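PDB 1JYK: CTP:phosphocholine Cytidylyltransferase from Streptococcus pneumoniae, which catalyses the transfer of a cytidylyl group from CTP to phosphocholine, giving CDP-choline and pyrophosphate. Local coordinates for residues Q55-E60 / F85-E90; Y144-R149 / A175-S180; N154-V159 / I169-K174. One frame throughout, in Å; residues are numbered along the deposited sequence.

Contact 1: Q55-E60 / F85-E90; sequences QKPLIE and FDYLKE
Ile-59, Tyr-87 and Glu-60 carry this contact, Ile-59 on its greasy side and the other two on its polar side. The phenol of Tyr-87 reaches across and gives its hydrogen to the carboxylate of Glu-60, with Tyr-87 OH 2.7 Å from Glu-60 OE2. The oxygen sits at the ring edge, in its plane, and the two side chains meet at about a right angle with ring and carboxylate planes 52° apart. Tyr-87 CG lies between the backbone N and the carbonyl carbon (chi1 81°), which brings the phenol to Glu-60, while one face of its ring rests on CG of Leu-88 from its own segment.

The same carboxylate is gripped at its other oxygen, where Lys-56 NZ comes within 2.7 Å of Glu-60 OE1 in a salt bridge. Both partners come in on the anti sides, and Lys-91 forms a further salt bridge with OE2. Two lysines and a phenol would be expected to favour the ionised acid.

In the Rossmann-like nucleotidyltransferase core, helices 58-68 and 87-92 lie next to each other over the parallel strands, and the apolar side of this contact faces strand 74-78. There Ile-59 CG2 meets Leu-88 CD1 at 4.2 Å, both residues also touching Ile-76. The other branch of Ile-59, CG1, stands anti to the backbone N (chi1 -162°) and carries CD1 to the edge of the Phe-85 ring, 4.3 Å from CE1. Pro-57 closes the polar end more lightly, its CG lying 3.7 Å from Tyr-87 OH.

Contact 2: Y144-R149 / A175-S180; sequences YFSVYR and AGRILS
The guanidinium of Arg-177 folds back over the neighbouring strand, one face against CB of Tyr-148 and its edge turned to a carbonyl: Arg-177 NH1 lies 2.7 Å from Ser-146 O, almost in the guanidinium plane, though the bond is bent (135°). A bend at chi2 (-81°) turns the chain this way, and NH1 also bonds Leu-229 O. The Tyr-148 ring runs obliquely along the Gly-176 backbone, CE1 3.6 Å from Gly-176 N, and its OH bonds Glu-150.

Strand 176-177 pairs antiparallel with the end of strand 142-149 in the mixed sheet. Tyr-148 and Arg-177, the non-hydrogen-bonded pair, thus meet on one face; Arg-149 and Gly-176 are the hydrogen-bonded pair, each N 2.9 Å from the other's O.

A longer bond, Ile-178 N to Val-147 O at 3.3 Å, continues beyond the pairs, and serines add to it. Ser-146 OG donates to Ile-178 O at 2.8 Å, and Ser-180 OG reaches the same oxygen from the opposite face of its carbonyl plane while accepting from Val-147 N. Arg-149 turns its CG onto Ile-178 CD1, its guanidinium centred over Val-147 CG2 and salt-bridged to Glu-236. Leu-179 CG meets Tyr-144 CE1 obliquely.

Contact 3: N154-V159 / I169-K174; sequences NEWFLV and IIVDSK
With CG anti to the carbonyl carbon (chi1 -52°), Phe-157 swings its ring along the opposing chain until it lies against Ser-173; Trp-156, turned the same way about its first bond (chi1 -76°), sends its indole to Val-171 and Ile-169. Ser-173 CB sits over one face of the phenyl ring, 3.8 Å from the centroid of Phe-157 and close to the ring normal, a CH-pi contact. The Ser-173 hydroxyl bonds Ala-175 O. Ring carbon CE2 of Phe-157 also comes within 3.1 Å of Ser-173 O.

The indole is met in a similar way. Val-171 CG1 stands over the five-membered ring of Trp-156, 3.9 Å from its centroid, the two side chains running side by side, whereas Ile-169 CG2 reaches Trp-156 CE3 obliquely.

The backbones form a beta hairpin, in which Phe-157 and Ile-170 are an antiparallel hydrogen-bonded pair. Phe-157 N to Ile-170 O is short and nearly straight, 2.6 Å with an angle of 172° at the hydrogen; the return bond, Ile-170 N to Phe-157 O, is 2.9 Å. Leu-158 and Ile-169 make up the next, non-hydrogen-bonded pair, their side chains parallel. Where the strands part, a water bridges Glu-155 O and Val-171 O, donating to both. Asp-172 then centres an inverse gamma turn that bends the chain back, bringing Ser-173 to the phenylalanine.

On the face carrying Leu-158 and Ile-169, which both touch Tyr-144 of strand 142-149, the hairpin also meets helix 213-216, with Val-215 against Ile-169, and Asn-213 and Lys-216 by Trp-156; Lys-216 touches Val-171 too. Phe-157, on the face with Ile-170, packs on Ile-178.

How the contacts relate
Contact 1 stands apart, its centre 27 Å from that of contact 2 and 32 Å from that of contact 3, on the opposite side of the chain's centre. It is a buried contact (four of its six touching residues are buried), made by side chains at and just before the starts of two helices, with a charged cluster beside apolar packing. Contacts 2 and 3 are partly buried and adjoin, contact 3 nested in the loop that contact 2 closes. Both rely on antiparallel backbone bonds and bridging water, but contact 2 adds serine and arginine bonds to carbonyls, contact 3 CH-pi contacts over aromatic faces. Probable hydrogen bonds, Leu-158 N to Arg-177 O and Leu-179 N to Trp-156 O, stitch them together.

Contact 1: Q55-E60 / F85-E90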
loop_
_atom_site.group_PDB
_atom_site.type_symbol
_atom_site.label_atom_id
_atom_site.label_comp_id
_atom_site.label_asym_id
_atom_site.label_seq_id
_atom_site.Cartn_x
_atom_site.Cartn_y
_atom_site.Cartn_z
ATOM N N GLN A 55 -14.650 7.288 14.481
ATOM C CA GLN A 55 -15.504 6.134 14.752
ATOM C C GLN A 55 -15.719 5.147 13.612
ATOM O O GLN A 55 -16.759 4.492 13.553
ATOM C CB GLN A 55 -16.874 6.612 15.252
ATOM C CG GLN A 55 -16.822 7.488 16.503
ATOM C CD GLN A 55 -16.079 6.832 17.669
ATOM O OE1 GLN A 55 -15.439 7.517 18.476
ATOM N NE2 GLN A 55 -16.162 5.501 17.763
ATOM N N LYS A 56 -14.744 5.027 12.719
ATOM C CA LYS A 56 -14.860 4.107 11.590
ATOM C C LYS A 56 -13.497 3.488 11.274
ATOM O O LYS A 56 -12.513 4.206 11.134
ATOM C CB LYS A 56 -15.394 4.863 10.369
ATOM C CG LYS A 56 -15.583 4.025 9.119
ATOM C CD LYS A 56 -16.370 4.803 8.070
ATOM C CE LYS A 56 -16.526 4.011 6.788
ATOM N NZ LYS A 56 -17.478 2.890 6.974
ATOM N N PRO A 57 -13.419 2.145 11.179
ATOM C CA PRO A 57 -12.136 1.493 10.873
ATOM C C PRO A 57 -11.488 2.090 9.630
ATOM O O PRO A 57 -12.150 2.300 8.614
ATOM C CB PRO A 57 -12.510 0.026 10.672
ATOM C CG PRO A 57 -13.754 -0.149 11.491
ATOM C CD PRO A 57 -14.501 1.161 11.365
ATOM N N LEU A 58 -10.191 2.362 9.716
ATOM C CA LEU A 58 -9.444 2.953 8.609
ATOM C C LEU A 58 -9.673 2.288 7.257
ATOM O O LEU A 58 -9.905 2.963 6.257
ATOM C CB LEU A 58 -7.944 2.922 8.910
ATOM C CG LEU A 58 -7.369 4.015 9.806
ATOM C CD1 LEU A 58 -5.909 3.700 10.088
ATOM C CD2 LEU A 58 -7.502 5.364 9.138
ATOM N N ILE A 59 -9.594 0.961 7.222
ATOM C CA ILE A 59 -9.752 0.241 5.967
ATOM C C ILE A 59 -11.114 0.439 5.297
ATOM O O ILE A 59 -11.223 0.346 4.070
ATOM C CB ILE A 59 -9.473 -1.280 6.164
ATOM C CG1 ILE A 59 -9.201 -1.936 4.809
ATOM C CG2 ILE A 59 -10.638 -1.948 6.882
ATOM C CD1 ILE A 59 -8.505 -3.282 4.920
ATOM N N GLU A 60 -12.151 0.713 6.085
ATOM C CA GLU A 60 -13.480 0.920 5.513
ATOM C C GLU A 60 -13.521 2.173 4.632
ATOM O O GLU A 60 -14.189 2.192 3.601
ATOM C CB GLU A 60 -14.532 1.010 6.624
ATOM C CG GLU A 60 -14.841 -0.347 7.241
ATOM C CD GLU A 60 -16.022 -0.330 8.200
ATOM O OE1 GLU A 60 -16.680 0.724 8.346
ATOM O OE2 GLU A 60 -16.288 -1.383 8.811
ATOM N N PHE A 85 -11.174 -9.188 10.821
ATOM C CA PHE A 85 -11.479 -8.788 9.440
ATOM C C PHE A 85 -12.625 -9.578 8.793
ATOM O O PHE A 85 -13.160 -9.170 7.764
ATOM C CB PHE A 85 -10.246 -8.968 8.547
ATOM C CG PHE A 85 -9.132 -7.996 8.825
ATOM C CD1 PHE A 85 -8.983 -6.844 8.055
ATOM C CD2 PHE A 85 -8.218 -8.242 9.844
ATOM C CE1 PHE A 85 -7.935 -5.950 8.298
ATOM C CE2 PHE A 85 -7.167 -7.355 10.093
ATOM C CZ PHE A 85 -7.029 -6.208 9.316
ATOM N N ASP A 86 -12.995 -10.707 9.384
ATOM C CA ASP A 86 -14.033 -11.558 8.811
ATOM C C ASP A 86 -15.316 -10.879 8.364
ATOM O O ASP A 86 -15.815 -11.152 7.265
ATOM C CB ASP A 86 -14.364 -12.687 9.781
ATOM C CG ASP A 86 -13.281 -13.750 9.817
ATOM O OD1 ASP A 86 -12.611 -13.965 8.783
ATOM O OD2 ASP A 86 -13.096 -14.369 10.882
ATOM N N TYR A 87 -15.854 -9.998 9.200
ATOM C CA TYR A 87 -17.100 -9.296 8.873
ATOM C C TYR A 87 -17.076 -8.531 7.541
ATOM O O TYR A 87 -18.128 -8.257 6.964
ATOM C CB TYR A 87 -17.468 -8.321 10.002
ATOM C CG TYR A 87 -16.729 -6.993 9.948
ATOM C CD1 TYR A 87 -17.387 -5.819 9.575
ATOM C CD2 TYR A 87 -15.368 -6.916 10.275
ATOM C CE1 TYR A 87 -16.713 -4.596 9.526
ATOM C CE2 TYR A 87 -14.685 -5.702 10.230
ATOM C CZ TYR A 87 -15.360 -4.546 9.857
ATOM O OH TYR A 87 -14.682 -3.343 9.818
ATOM N N LEU A 88 -15.880 -8.182 7.063
ATOM C CA LEU A 88 -15.748 -7.431 5.820
ATOM C C LEU A 88 -16.143 -8.218 4.578
ATOM O O LEU A 88 -16.486 -7.635 3.556
ATOM C CB LEU A 88 -14.311 -6.909 5.665
ATOM C CG LEU A 88 -13.823 -5.888 6.706
ATOM C CD1 LEU A 88 -12.309 -5.736 6.587
ATOM C CD2 LEU A 88 -14.518 -4.538 6.501
ATOM N N LYS A 89 -16.102 -9.540 4.655
ATOM C CA LYS A 89 -16.468 -10.345 3.502
ATOM C C LYS A 89 -17.936 -10.146 3.120
ATOM O O LYS A 89 -18.258 -9.923 1.948
ATOM C CB LYS A 89 -16.181 -11.815 3.784
ATOM C CG LYS A 89 -14.712 -12.100 4.005
ATOM C CD LYS A 89 -14.457 -13.591 4.118
ATOM C CE LYS A 89 -15.038 -14.141 5.401
ATOM N NZ LYS A 89 -14.611 -15.544 5.641
ATOM N N GLU A 90 -18.831 -10.206 4.102
ATOM C CA GLU A 90 -20.244 -10.011 3.805
ATOM C C GLU A 90 -20.606 -8.520 3.746
ATOM O O GLU A 90 -21.592 -8.126 3.122
ATOM C CB GLU A 90 -21.106 -10.746 4.840
ATOM C CG GLU A 90 -21.507 -12.148 4.376
ATOM C CD GLU A 90 -22.187 -12.981 5.455
ATOM O OE1 GLU A 90 -22.641 -12.406 6.463
ATOM O OE2 GLU A 90 -22.267 -14.214 5.288
#

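Contact 2: Y144-R149 / A175-S180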
loop_
_atom_site.group_PDB
_atom_site.type_symbol
_atom_site.label_atom_id
_atom_site.label_comp_id
_atom_site.label_asym_id
_atom_site.label_seq_id
_atom_site.Cartn_x
_atom_site.Cartn_y
_atom_site.Cartn_z
ATOM N N TYR A 144 2.656 5.764 -9.157
ATOM C CA TYR A 144 2.883 5.940 -7.737
ATOM C C TYR A 144 2.147 7.235 -7.424
ATOM O O TYR A 144 2.443 8.265 -8.035
ATOM C CB TYR A 144 4.364 6.160 -7.429
ATOM C CG TYR A 144 5.147 4.905 -7.158
ATOM C CD1 TYR A 144 4.856 4.097 -6.068
ATOM C CD2 TYR A 144 6.188 4.525 -7.999
ATOM C CE1 TYR A 144 5.582 2.937 -5.820
ATOM C CE2 TYR A 144 6.921 3.370 -7.762
ATOM C CZ TYR A 144 6.614 2.582 -6.673
ATOM O OH TYR A 144 7.343 1.447 -6.435
ATOM N N PHE A 145 1.175 7.193 -6.515
ATOM C CA PHE A 145 0.470 8.410 -6.123
ATOM C C PHE A 145 1.308 8.912 -4.957
ATOM O O PHE A 145 1.305 8.318 -3.878
ATOM C CB PHE A 145 -0.963 8.078 -5.712
ATOM C CG PHE A 145 -1.810 7.634 -6.864
ATOM C CD1 PHE A 145 -2.681 8.522 -7.491
ATOM C CD2 PHE A 145 -1.695 6.342 -7.365
ATOM C CE1 PHE A 145 -3.427 8.132 -8.608
ATOM C CE2 PHE A 145 -2.432 5.940 -8.479
ATOM C CZ PHE A 145 -3.300 6.840 -9.103
ATOM N N SER A 146 2.036 10.005 -5.196
ATOM C CA SER A 146 2.973 10.553 -4.221
ATOM C C SER A 146 2.723 11.935 -3.618
ATOM O O SER A 146 2.434 12.895 -4.332
ATOM C CB SER A 146 4.367 10.559 -4.852
ATOM O OG SER A 146 5.322 11.126 -3.976
ATOM N N VAL A 147 2.859 12.028 -2.298
ATOM C CA VAL A 147 2.708 13.298 -1.604
ATOM C C VAL A 147 4.121 13.762 -1.244
ATOM O O VAL A 147 5.034 12.940 -1.087
ATOM C CB VAL A 147 1.889 13.170 -0.283
ATOM C CG1 VAL A 147 0.418 12.890 -0.591
ATOM C CG2 VAL A 147 2.479 12.077 0.596
ATOM N N TYR A 148 4.305 15.073 -1.120
ATOM C CA TYR A 148 5.603 15.622 -0.748
ATOM C C TYR A 148 5.691 15.679 0.779
ATOM O O TYR A 148 4.729 16.064 1.450
ATOM C CB TYR A 148 5.771 17.030 -1.337
ATOM C CG TYR A 148 7.002 17.769 -0.848
ATOM C CD1 TYR A 148 8.234 17.618 -1.490
ATOM C CD2 TYR A 148 6.935 18.620 0.255
ATOM C CE1 TYR A 148 9.371 18.303 -1.040
ATOM C CE2 TYR A 148 8.058 19.306 0.708
ATOM C CZ TYR A 148 9.271 19.144 0.059
ATOM O OH TYR A 148 10.382 19.820 0.508
ATOM N N ARG A 149 6.838 15.291 1.328
ATOM C CA ARG A 149 7.035 15.310 2.772
ATOM C C ARG A 149 8.412 15.849 3.143
ATOM O O ARG A 149 9.368 15.730 2.373
ATOM C CB ARG A 149 6.897 13.903 3.353
ATOM C CG ARG A 149 5.493 13.357 3.343
ATOM C CD ARG A 149 4.550 14.252 4.116
ATOM N NE ARG A 149 3.188 13.719 4.120
ATOM C CZ ARG A 149 2.157 14.274 3.484
ATOM N NH1 ARG A 149 2.331 15.393 2.779
ATOM N NH2 ARG A 149 0.947 13.717 3.560
ATOM N N ALA A 175 13.591 14.967 2.646
ATOM C CA ALA A 175 12.465 15.668 2.039
ATOM C C ALA A 175 12.307 15.292 0.576
ATOM O O ALA A 175 13.289 15.019 -0.113
ATOM C CB ALA A 175 12.656 17.177 2.165
ATOM N N GLY A 176 11.066 15.288 0.102
ATOM C CA GLY A 176 10.808 14.956 -1.286
ATOM C C GLY A 176 9.502 14.208 -1.494
ATOM O O GLY A 176 8.697 14.075 -0.570
ATOM N N ARG A 177 9.297 13.735 -2.722
ATOM C CA ARG A 177 8.112 12.972 -3.095
ATOM C C ARG A 177 8.373 11.525 -2.688
ATOM O O ARG A 177 9.237 10.845 -3.242
ATOM C CB ARG A 177 7.878 13.071 -4.601
ATOM C CG ARG A 177 7.411 14.447 -5.060
ATOM C CD ARG A 177 5.927 14.602 -4.814
ATOM N NE ARG A 177 5.481 15.965 -5.056
ATOM C CZ ARG A 177 4.211 16.355 -5.024
ATOM N NH1 ARG A 177 3.244 15.483 -4.761
ATOM N NH2 ARG A 177 3.909 17.624 -5.267
ATOM N N ILE A 178 7.617 11.056 -1.708
ATOM C CA ILE A 178 7.810 9.711 -1.186
ATOM C C ILE A 178 6.840 8.662 -1.713
ATOM O O ILE A 178 5.817 8.982 -2.320
ATOM C CB ILE A 178 7.695 9.726 0.365
ATOM C CG1 ILE A 178 6.290 10.194 0.776
ATOM C CG2 ILE A 178 8.725 10.680 0.958
ATOM C CD1 ILE A 178 5.913 9.865 2.197
ATOM N N LEU A 179 7.200 7.399 -1.506
ATOM C CA LEU A 179 6.319 6.286 -1.856
ATOM C C LEU A 179 5.314 6.482 -0.720
ATOM O O LEU A 179 5.681 6.404 0.458
ATOM C CB LEU A 179 7.061 4.954 -1.719
ATOM C CG LEU A 179 7.667 4.462 -3.034
ATOM C CD1 LEU A 179 8.686 5.483 -3.512
ATOM C CD2 LEU A 179 8.317 3.100 -2.841
ATOM N N SER A 180 4.064 6.757 -1.071
ATOM C CA SER A 180 3.051 7.074 -0.072
ATOM C C SER A 180 2.025 6.030 0.350
ATOM O O SER A 180 1.172 6.320 1.188
ATOM C CB SER A 180 2.316 8.340 -0.517
ATOM O OG SER A 180 3.238 9.299 -1.010
HETATM O O HOH W 1 3.145 6.104 -3.599
#

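Contact 3: N154-V159 / I169-K174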
loop_
_atom_site.group_PDB
_atom_site.type_symbol
_atom_site.label_atom_id
_atom_site.label_comp_id
_atom_site.label_asym_id
_atom_site.label_seq_id
_atom_site.Cartn_x
_atom_site.Cartn_y
_atom_site.Cartn_z
ATOM N N ASN A 154 13.205 7.302 7.241
ATOM C CA ASN A 154 13.056 5.983 6.650
ATOM C C ASN A 154 12.102 5.887 5.462
ATOM O O ASN A 154 11.621 4.802 5.146
ATOM C CB ASN A 154 12.616 4.989 7.723
ATOM C CG ASN A 154 13.657 4.817 8.808
ATOM O OD1 ASN A 154 13.325 4.678 9.989
ATOM N ND2 ASN A 154 14.930 4.826 8.415
ATOM N N GLU A 155 11.817 7.002 4.804
ATOM C CA GLU A 155 10.933 6.965 3.645
ATOM C C GLU A 155 11.773 6.701 2.410
ATOM O O GLU A 155 12.997 6.800 2.460
ATOM C CB GLU A 155 10.215 8.305 3.466
ATOM C CG GLU A 155 9.652 8.880 4.738
ATOM C CD GLU A 155 8.364 8.214 5.133
ATOM O OE1 GLU A 155 7.909 8.430 6.277
ATOM O OE2 GLU A 155 7.805 7.470 4.297
ATOM N N TRP A 156 11.117 6.353 1.309
ATOM C CA TRP A 156 11.810 6.131 0.045
ATOM C C TRP A 156 11.300 7.226 -0.884
ATOM O O TRP A 156 10.125 7.586 -0.839
ATOM C CB TRP A 156 11.495 4.755 -0.538
ATOM C CG TRP A 156 12.210 3.619 0.144
ATOM C CD1 TRP A 156 12.929 3.672 1.312
ATOM C CD2 TRP A 156 12.243 2.248 -0.279
ATOM N NE1 TRP A 156 13.396 2.422 1.642
ATOM C CE2 TRP A 156 12.991 1.530 0.680
ATOM C CE3 TRP A 156 11.705 1.561 -1.376
ATOM C CZ2 TRP A 156 13.217 0.147 0.575
ATOM C CZ3 TRP A 156 11.934 0.185 -1.481
ATOM C CH2 TRP A 156 12.684 -0.503 -0.509
ATOM N N PHE A 157 12.180 7.754 -1.723
ATOM C CA PHE A 157 11.799 8.843 -2.611
ATOM C C PHE A 157 11.835 8.523 -4.091
ATOM O O PHE A 157 12.579 7.647 -4.544
ATOM C CB PHE A 157 12.681 10.054 -2.324
ATOM C CG PHE A 157 12.715 10.438 -0.880
ATOM C CD1 PHE A 157 11.899 11.462 -0.399
ATOM C CD2 PHE A 157 13.532 9.757 0.012
ATOM C CE1 PHE A 157 11.897 11.800 0.957
ATOM C CE2 PHE A 157 13.540 10.084 1.365
ATOM C CZ PHE A 157 12.715 11.113 1.841
ATOM N N LEU A 158 11.024 9.262 -4.841
ATOM C CA LEU A 158 10.905 9.091 -6.280
ATOM C C LEU A 158 11.753 10.095 -7.058
ATOM O O LEU A 158 11.634 11.303 -6.859
ATOM C CB LEU A 158 9.433 9.236 -6.688
ATOM C CG LEU A 158 8.475 8.196 -6.094
ATOM C CD1 LEU A 158 7.057 8.752 -6.064
ATOM C CD2 LEU A 158 8.531 6.918 -6.929
ATOM N N VAL A 159 12.600 9.589 -7.947
ATOM C CA VAL A 159 13.447 10.446 -8.771
ATOM C C VAL A 159 12.822 10.516 -10.160
ATOM O O VAL A 159 12.688 9.493 -10.832
ATOM C CB VAL A 159 14.876 9.870 -8.894
ATOM C CG1 VAL A 159 15.676 10.673 -9.916
ATOM C CG2 VAL A 159 15.559 9.884 -7.533
ATOM N N ILE A 169 14.557 5.129 -7.333
ATOM C CA ILE A 169 13.875 5.246 -6.054
ATOM C C ILE A 169 15.022 5.215 -5.063
ATOM O O ILE A 169 15.818 4.277 -5.052
ATOM C CB ILE A 169 12.902 4.077 -5.797
ATOM C CG1 ILE A 169 11.671 4.225 -6.701
ATOM C CG2 ILE A 169 12.482 4.065 -4.329
ATOM C CD1 ILE A 169 10.885 2.944 -6.900
ATOM N N ILE A 170 15.117 6.241 -4.233
ATOM C CA ILE A 170 16.219 6.329 -3.297
ATOM C C ILE A 170 15.776 6.497 -1.856
ATOM O O ILE A 170 14.601 6.765 -1.581
ATOM C CB ILE A 170 17.128 7.513 -3.673
ATOM C CG1 ILE A 170 16.340 8.820 -3.585
ATOM C CG2 ILE A 170 17.644 7.337 -5.086
ATOM C CD1 ILE A 170 17.189 10.046 -3.692
ATOM N N VAL A 171 16.728 6.346 -0.938
ATOM C CA VAL A 171 16.448 6.487 0.481
ATOM C C VAL A 171 17.201 7.671 1.092
ATOM O O VAL A 171 16.872 8.119 2.191
ATOM C CB VAL A 171 16.837 5.208 1.256
ATOM C CG1 VAL A 171 16.442 3.974 0.459
ATOM C CG2 VAL A 171 18.328 5.207 1.538
ATOM N N ASP A 172 18.194 8.182 0.370
ATOM C CA ASP A 172 19.015 9.286 0.863
ATOM C C ASP A 172 18.424 10.700 0.790
ATOM O O ASP A 172 18.870 11.534 -0.010
ATOM C CB ASP A 172 20.372 9.280 0.147
ATOM C CG ASP A 172 21.430 10.091 0.888
ATOM O OD1 ASP A 172 21.163 10.560 2.015
ATOM O OD2 ASP A 172 22.538 10.260 0.334
ATOM N N SER A 173 17.432 10.970 1.631
ATOM C CA SER A 173 16.834 12.294 1.690
ATOM C C SER A 173 15.926 12.438 2.894
ATOM O O SER A 173 15.418 11.451 3.424
ATOM C CB SER A 173 16.042 12.606 0.424
ATOM O OG SER A 173 15.696 13.984 0.407
ATOM N N LYS A 174 15.736 13.681 3.325
ATOM C CA LYS A 174 14.875 13.989 4.457
ATOM C C LYS A 174 13.639 14.719 3.955
ATOM O O LYS A 174 12.747 15.049 4.735
ATOM C CB LYS A 174 15.613 14.871 5.460
ATOM C CG LYS A 174 16.950 14.306 5.901
ATOM C CD LYS A 174 17.148 14.464 7.395
ATOM C CE LYS A 174 18.208 13.505 7.910
ATOM N NZ LYS A 174 18.459 13.688 9.371
HETATM O O HOH W 2 15.103 7.455 3.984
HETATM O O HOH W 3 13.964 9.729 4.891
#